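PDB 2EPG: tRNA-splicing ligase RtcB from Thermus thermophilus, which probably joins RNA 3'-phosphate or 2',3'-cyclic phosphate ends to 5'-hydroxyl ends, using GTP and manganese, as an RNA ligase of the RtcB family. Local coordinates for residues 96-101 / 262-267; 192-197 / 293-298. One frame throughout, in Å; residues are numbered along the deposited sequence.

Contact 1 (96-101 / 262-267); sequences GVVSPG and ERFLKV
Phe264 leans its ring on Val98 and Pro100, joining the C-terminal end of helix 250-265 to the edge of a small two-stranded antiparallel sheet, 97-98 with 283-284, in the RtcB fold. One flank of the ring does the touching. CE2 comes up to Val98 O at 3.3 Å, and because that oxygen lies near the ring plane, it is the aromatic C-H edge that meets the carbonyl. Pro100 arrives obliquely instead, its CD 3.6 Å from Phe264 CD2, while CG rests farther out against the same two ring carbons. The aliphatic share of Val98 is slighter: CG1, wedged between the backbone N and the carbonyl carbon (chi1 54°), reaches Phe264 CE2 at 4.1 Å. With an alanine at Pro100, the CG and CD methylenes would be missing, which would probably open a gap beside the Phe264 ring and allow the backbone to turn more freely.

A second shell surrounds these residues. Backbone pairing with Ala283 holds Val98 in its strand, and its side chain also packs on Leu353. Cys257 and Val261, on the same helix as Phe264, touch the proline as well. Between the two contact residues, Ser99 N is hydrogen-bonded to His355 NE2, and Ser99 OG pairs with Ala281 O while taking a weak bond from Gly101 N at 3.3 Å.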
loop_
_atom_site.group_PDB
_atom_site.type_symbol
_atom_site.label_atom_id
_atom_site.label_comp_id
_atom_site.label_asym_id
_atom_site.label_seq_id
_atom_site.Cartn_x
_atom_site.Cartn_y
_atom_site.Cartn_z
ATOM N N GLY A 96 -4.147 22.178 -9.471
ATOM C CA GLY A 96 -3.689 21.265 -8.443
ATOM C C GLY A 96 -2.207 20.932 -8.503
ATOM O O GLY A 96 -1.568 21.042 -9.550
ATOM N N VAL A 97 -1.661 20.509 -7.372
ATOM C CA VAL A 97 -0.250 20.176 -7.294
ATOM C C VAL A 97 -0.012 18.711 -6.972
ATOM O O VAL A 97 -0.938 17.986 -6.601
ATOM C CB VAL A 97 0.450 21.020 -6.201
ATOM C CG1 VAL A 97 0.458 22.492 -6.593
ATOM C CG2 VAL A 97 -0.251 20.827 -4.843
ATOM N N VAL A 98 1.228 18.271 -7.144
ATOM C CA VAL A 98 1.618 16.904 -6.810
ATOM C C VAL A 98 2.795 17.052 -5.853
ATOM O O VAL A 98 3.715 17.845 -6.109
ATOM C CB VAL A 98 2.053 16.058 -8.056
ATOM C CG1 VAL A 98 3.151 16.768 -8.850
ATOM C CG2 VAL A 98 2.581 14.678 -7.575
ATOM N N SER A 99 2.762 16.316 -4.747
ATOM C CA SER A 99 3.829 16.403 -3.756
ATOM C C SER A 99 4.464 15.076 -3.372
ATOM O O SER A 99 3.785 14.186 -2.865
ATOM C CB SER A 99 3.316 17.061 -2.489
ATOM O OG SER A 99 4.304 16.967 -1.489
ATOM N N PRO A 100 5.782 14.930 -3.596
ATOM C CA PRO A 100 6.473 13.681 -3.253
ATOM C C PRO A 100 6.240 13.315 -1.788
ATOM O O PRO A 100 6.141 12.140 -1.435
ATOM C CB PRO A 100 7.940 14.007 -3.535
ATOM C CG PRO A 100 7.859 15.010 -4.642
ATOM C CD PRO A 100 6.712 15.896 -4.211
ATOM N N GLY A 101 6.153 14.330 -0.937
ATOM C CA GLY A 101 5.927 14.080 0.474
ATOM C C GLY A 101 4.539 13.518 0.718
ATOM O O GLY A 101 4.272 12.945 1.777
ATOM N N GLU A 262 13.971 17.752 -3.852
ATOM C CA GLU A 262 14.945 18.823 -4.029
ATOM C C GLU A 262 14.761 19.563 -5.340
ATOM O O GLU A 262 14.958 20.771 -5.399
ATOM C CB GLU A 262 16.388 18.303 -3.884
ATOM C CG GLU A 262 16.686 16.956 -4.501
ATOM C CD GLU A 262 18.077 16.444 -4.113
ATOM O OE1 GLU A 262 18.307 16.167 -2.909
ATOM O OE2 GLU A 262 18.943 16.323 -5.013
ATOM N N ARG A 263 14.358 18.857 -6.390
ATOM C CA ARG A 263 14.127 19.524 -7.656
ATOM C C ARG A 263 12.909 20.446 -7.500
ATOM O O ARG A 263 12.890 21.548 -8.045
ATOM C CB ARG A 263 13.892 18.504 -8.775
ATOM C CG ARG A 263 13.664 19.162 -10.132
ATOM C CD ARG A 263 13.564 18.178 -11.293
ATOM N NE ARG A 263 13.252 18.902 -12.527
ATOM C CZ ARG A 263 12.818 18.345 -13.654
ATOM N NH1 ARG A 263 12.567 19.112 -14.706
ATOM N NH2 ARG A 263 12.633 17.034 -13.735
ATOM N N PHE A 264 11.903 19.999 -6.743
ATOM C CA PHE A 264 10.682 20.792 -6.503
ATOM C C PHE A 264 10.936 21.992 -5.597
ATOM O O PHE A 264 10.235 23.002 -5.673
ATOM C CB PHE A 264 9.584 19.936 -5.852
ATOM C CG PHE A 264 8.794 19.094 -6.817
ATOM C CD1 PHE A 264 9.305 18.772 -8.076
ATOM C CD2 PHE A 264 7.557 18.573 -6.443
ATOM C CE1 PHE A 264 8.594 17.938 -8.950
ATOM C CE2 PHE A 264 6.838 17.735 -7.311
ATOM C CZ PHE A 264 7.357 17.416 -8.562
ATOM N N LEU A 265 11.919 21.873 -4.717
ATOM C CA LEU A 265 12.235 22.966 -3.819
ATOM C C LEU A 265 12.915 24.085 -4.604
ATOM O O LEU A 265 12.594 25.263 -4.434
ATOM C CB LEU A 265 13.153 22.475 -2.696
ATOM C CG LEU A 265 12.507 21.571 -1.637
ATOM C CD1 LEU A 265 13.592 20.858 -0.833
ATOM C CD2 LEU A 265 11.603 22.408 -0.729
ATOM N N LYS A 266 13.830 23.699 -5.491
ATOM C CA LYS A 266 14.591 24.658 -6.286
ATOM C C LYS A 266 13.879 25.163 -7.533
ATOM O O LYS A 266 14.528 25.557 -8.498
ATOM C CB LYS A 266 15.937 24.044 -6.681
ATOM C CG LYS A 266 17.053 25.069 -6.877
ATOM C CD LYS A 266 18.422 24.395 -6.927
ATOM C CE LYS A 266 19.556 25.394 -6.692
ATOM N NZ LYS A 266 19.602 26.467 -7.723
ATOM N N VAL A 267 12.550 25.158 -7.516
ATOM C CA VAL A 267 11.781 25.635 -8.658
ATOM C C VAL A 267 10.438 26.147 -8.164
ATOM O O VAL A 267 9.633 26.661 -8.940
ATOM C CB VAL A 267 11.559 24.506 -9.702
ATOM C CG1 VAL A 267 10.437 23.565 -9.247
ATOM C CG2 VAL A 267 11.249 25.106 -11.054
#

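Contact 2 (192-197 / 293-298); sequences PDKVSE and YLQAMA
Gln295 meets the aliphatic chain of Lys194, the two side chains lying oblique to each other at the partly exposed border of helix 288-321. The amide oxygen does most of the touching: Gln295 OE1 is 3.2 Å from Lys194 CE, and it also lies close to CG of the same lysine. Lys194 bends at its second torsion (chi2 -63°) and then runs straight, which takes CD and CE past the amide while the ammonium travels on to a salt bridge with Asp292 OD2. The charge probably polarises the CE hydrogens, making the nearby carbonyl oxygen a suitable neighbour. Asn191 adds a backbone hydrogen bond to Gln295 and a weak one from ND2 to OE1.

Ala296 is where the backbones come together, its CA 5.1 Å from Val195 CA. A single methyl suits such a close approach. Ala296 CB sits 3.4 Å from Lys194 O, an oxygen that Tyr260 OH satisfies by a hydrogen bond, and 3.9 Å from Lys194 CB. Val195 comes in with one branch, its CG2 4.0 Å from Ala296 CA. Val256 and Tyr260 of helix 250-265 cover the same alanine.

Met297, a selenomethionine, turns away from the loop; its CB lies over one face of the Tyr293 ring, offset toward the rim, and its side chain packs against Val103 and Ile107.

The loop partner is a 3-10 turn, closed by Val195 N to Pro192 O at 2.9 Å, that leads directly into helix 197-203. Ser196 is the N-cap of that helix, its OG bonded to Ala199 N and to Asp259 OD1: a 3-10 turn leading into a serine-capped helix, with Lys194 and Val195, not the cap, packing on helix 288-321 at Ala296.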
loop_
_atom_site.group_PDB
_atom_site.type_symbol
_atom_site.label_atom_id
_atom_site.label_comp_id
_atom_site.label_asym_id
_atom_site.label_seq_id
_atom_site.Cartn_x
_atom_site.Cartn_y
_atom_site.Cartn_z
ATOM N N PRO A 192 10.807 5.613 -17.794
ATOM C CA PRO A 192 12.125 5.444 -17.176
ATOM C C PRO A 192 13.077 6.620 -17.415
ATOM O O PRO A 192 13.987 6.839 -16.631
ATOM C CB PRO A 192 12.647 4.145 -17.803
ATOM C CG PRO A 192 11.406 3.441 -18.265
ATOM C CD PRO A 192 10.558 4.560 -18.791
ATOM N N ASP A 193 12.862 7.383 -18.484
ATOM C CA ASP A 193 13.742 8.520 -18.779
ATOM C C ASP A 193 13.765 9.553 -17.660
ATOM O O ASP A 193 14.757 10.267 -17.495
ATOM C CB ASP A 193 13.326 9.214 -20.080
ATOM C CG ASP A 193 13.511 8.329 -21.309
ATOM O OD1 ASP A 193 12.919 8.652 -22.365
ATOM O OD2 ASP A 193 14.250 7.316 -21.222
ATOM N N LYS A 194 12.678 9.629 -16.894
ATOM C CA LYS A 194 12.562 10.587 -15.796
ATOM C C LYS A 194 13.119 10.028 -14.490
ATOM O O LYS A 194 13.147 10.712 -13.464
ATOM C CB LYS A 194 11.094 10.982 -15.623
ATOM C CG LYS A 194 10.395 11.338 -16.943
ATOM C CD LYS A 194 11.030 12.557 -17.617
ATOM C CE LYS A 194 10.285 12.931 -18.891
ATOM N NZ LYS A 194 10.580 14.332 -19.284
ATOM N N VAL A 195 13.556 8.777 -14.523
ATOM C CA VAL A 195 14.140 8.134 -13.343
ATOM C C VAL A 195 15.652 8.365 -13.425
ATOM O O VAL A 195 16.273 8.036 -14.435
ATOM C CB VAL A 195 13.833 6.624 -13.348
ATOM C CG1 VAL A 195 14.559 5.923 -12.194
ATOM C CG2 VAL A 195 12.330 6.408 -13.254
ATOM N N SER A 196 16.238 8.926 -12.373
ATOM C CA SER A 196 17.675 9.225 -12.368
ATOM C C SER A 196 18.527 7.977 -12.449
ATOM O O SER A 196 18.090 6.887 -12.067
ATOM C CB SER A 196 18.063 10.017 -11.112
ATOM O OG SER A 196 18.129 9.180 -9.976
ATOM N N GLU A 197 19.749 8.140 -12.948
ATOM C CA GLU A 197 20.677 7.020 -13.079
ATOM C C GLU A 197 20.872 6.389 -11.728
ATOM O O GLU A 197 20.899 5.173 -11.597
ATOM C CB GLU A 197 22.051 7.484 -13.566
ATOM C CG GLU A 197 22.058 8.208 -14.880
ATOM C CD GLU A 197 23.467 8.502 -15.325
ATOM O OE1 GLU A 197 24.183 7.535 -15.651
ATOM O OE2 GLU A 197 23.866 9.687 -15.333
ATOM N N TYR A 293 7.956 14.062 -12.270
ATOM C CA TYR A 293 7.889 13.282 -11.039
ATOM C C TYR A 293 6.815 12.211 -11.152
ATOM O O TYR A 293 7.019 11.058 -10.743
ATOM C CB TYR A 293 7.575 14.171 -9.824
ATOM C CG TYR A 293 7.193 13.357 -8.589
ATOM C CD1 TYR A 293 8.127 12.526 -7.961
ATOM C CD2 TYR A 293 5.880 13.362 -8.100
ATOM C CE1 TYR A 293 7.777 11.718 -6.889
ATOM C CE2 TYR A 293 5.510 12.545 -7.021
ATOM C CZ TYR A 293 6.464 11.723 -6.419
ATOM O OH TYR A 293 6.107 10.893 -5.362
ATOM N N LEU A 294 5.673 12.590 -11.712
ATOM C CA LEU A 294 4.571 11.646 -11.853
ATOM C C LEU A 294 5.000 10.487 -12.736
ATOM O O LEU A 294 4.681 9.334 -12.444
ATOM C CB LEU A 294 3.326 12.339 -12.426
ATOM C CG LEU A 294 2.499 13.114 -11.386
ATOM C CD1 LEU A 294 1.463 13.998 -12.077
ATOM C CD2 LEU A 294 1.815 12.126 -10.441
ATOM N N GLN A 295 5.745 10.783 -13.803
ATOM C CA GLN A 295 6.212 9.724 -14.691
ATOM C C GLN A 295 7.246 8.834 -14.031
ATOM O O GLN A 295 7.254 7.629 -14.245
ATOM C CB GLN A 295 6.787 10.321 -15.974
ATOM C CG GLN A 295 5.739 10.846 -16.913
ATOM C CD GLN A 295 6.335 11.762 -17.969
ATOM O OE1 GLN A 295 7.415 11.499 -18.497
ATOM N NE2 GLN A 295 5.627 12.830 -18.289
ATOM N N ALA A 296 8.128 9.427 -13.236
ATOM C CA ALA A 296 9.172 8.679 -12.531
ATOM C C ALA A 296 8.575 7.889 -11.349
ATOM O O ALA A 296 9.021 6.787 -11.006
ATOM C CB ALA A 296 10.248 9.656 -12.025
HETATM N N MSE A 297 7.571 8.478 -10.716
HETATM C CA MSE A 297 6.904 7.829 -9.588
HETATM C C MSE A 297 6.177 6.590 -10.107
HETATM O O MSE A 297 6.208 5.539 -9.488
HETATM C CB MSE A 297 5.916 8.805 -8.941
HETATM C CG MSE A 297 5.249 8.286 -7.695
HETATM SE SE MSE A 297 3.321 8.513 -7.885
HETATM C CE MSE A 297 3.183 10.349 -7.381
ATOM N N ALA A 298 5.540 6.725 -11.263
ATOM C CA ALA A 298 4.837 5.608 -11.866
ATOM C C ALA A 298 5.817 4.488 -12.197
ATOM O O ALA A 298 5.486 3.308 -12.059
ATOM C CB ALA A 298 4.111 6.062 -13.145
#

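The two contacts illustrate how two neighbouring helices can each hold a different piece of chain, one buried and one half-exposed. Contact 1 is buried and mainly apolar, built round an aromatic ring; contact 2 is only partly buried, and there polar chains run beside a small aliphatic patch. Helices 250-265 and 288-321 take part in both places. Tyr293 bridges them by packing, its CB 3.5 Å from Phe264 CZ and its ring carbon CD2 3.6 Å from Val98 CG2. Charge ties the margins together too: Asp292, the partner of Lys194, also bridges to Arg263 through OD1. Contact 1 lies nearer the predicted GMP site, Pro100 being about 11 Å from Asn340, side chain to side chain, while contact 2 is away from the annotated sites.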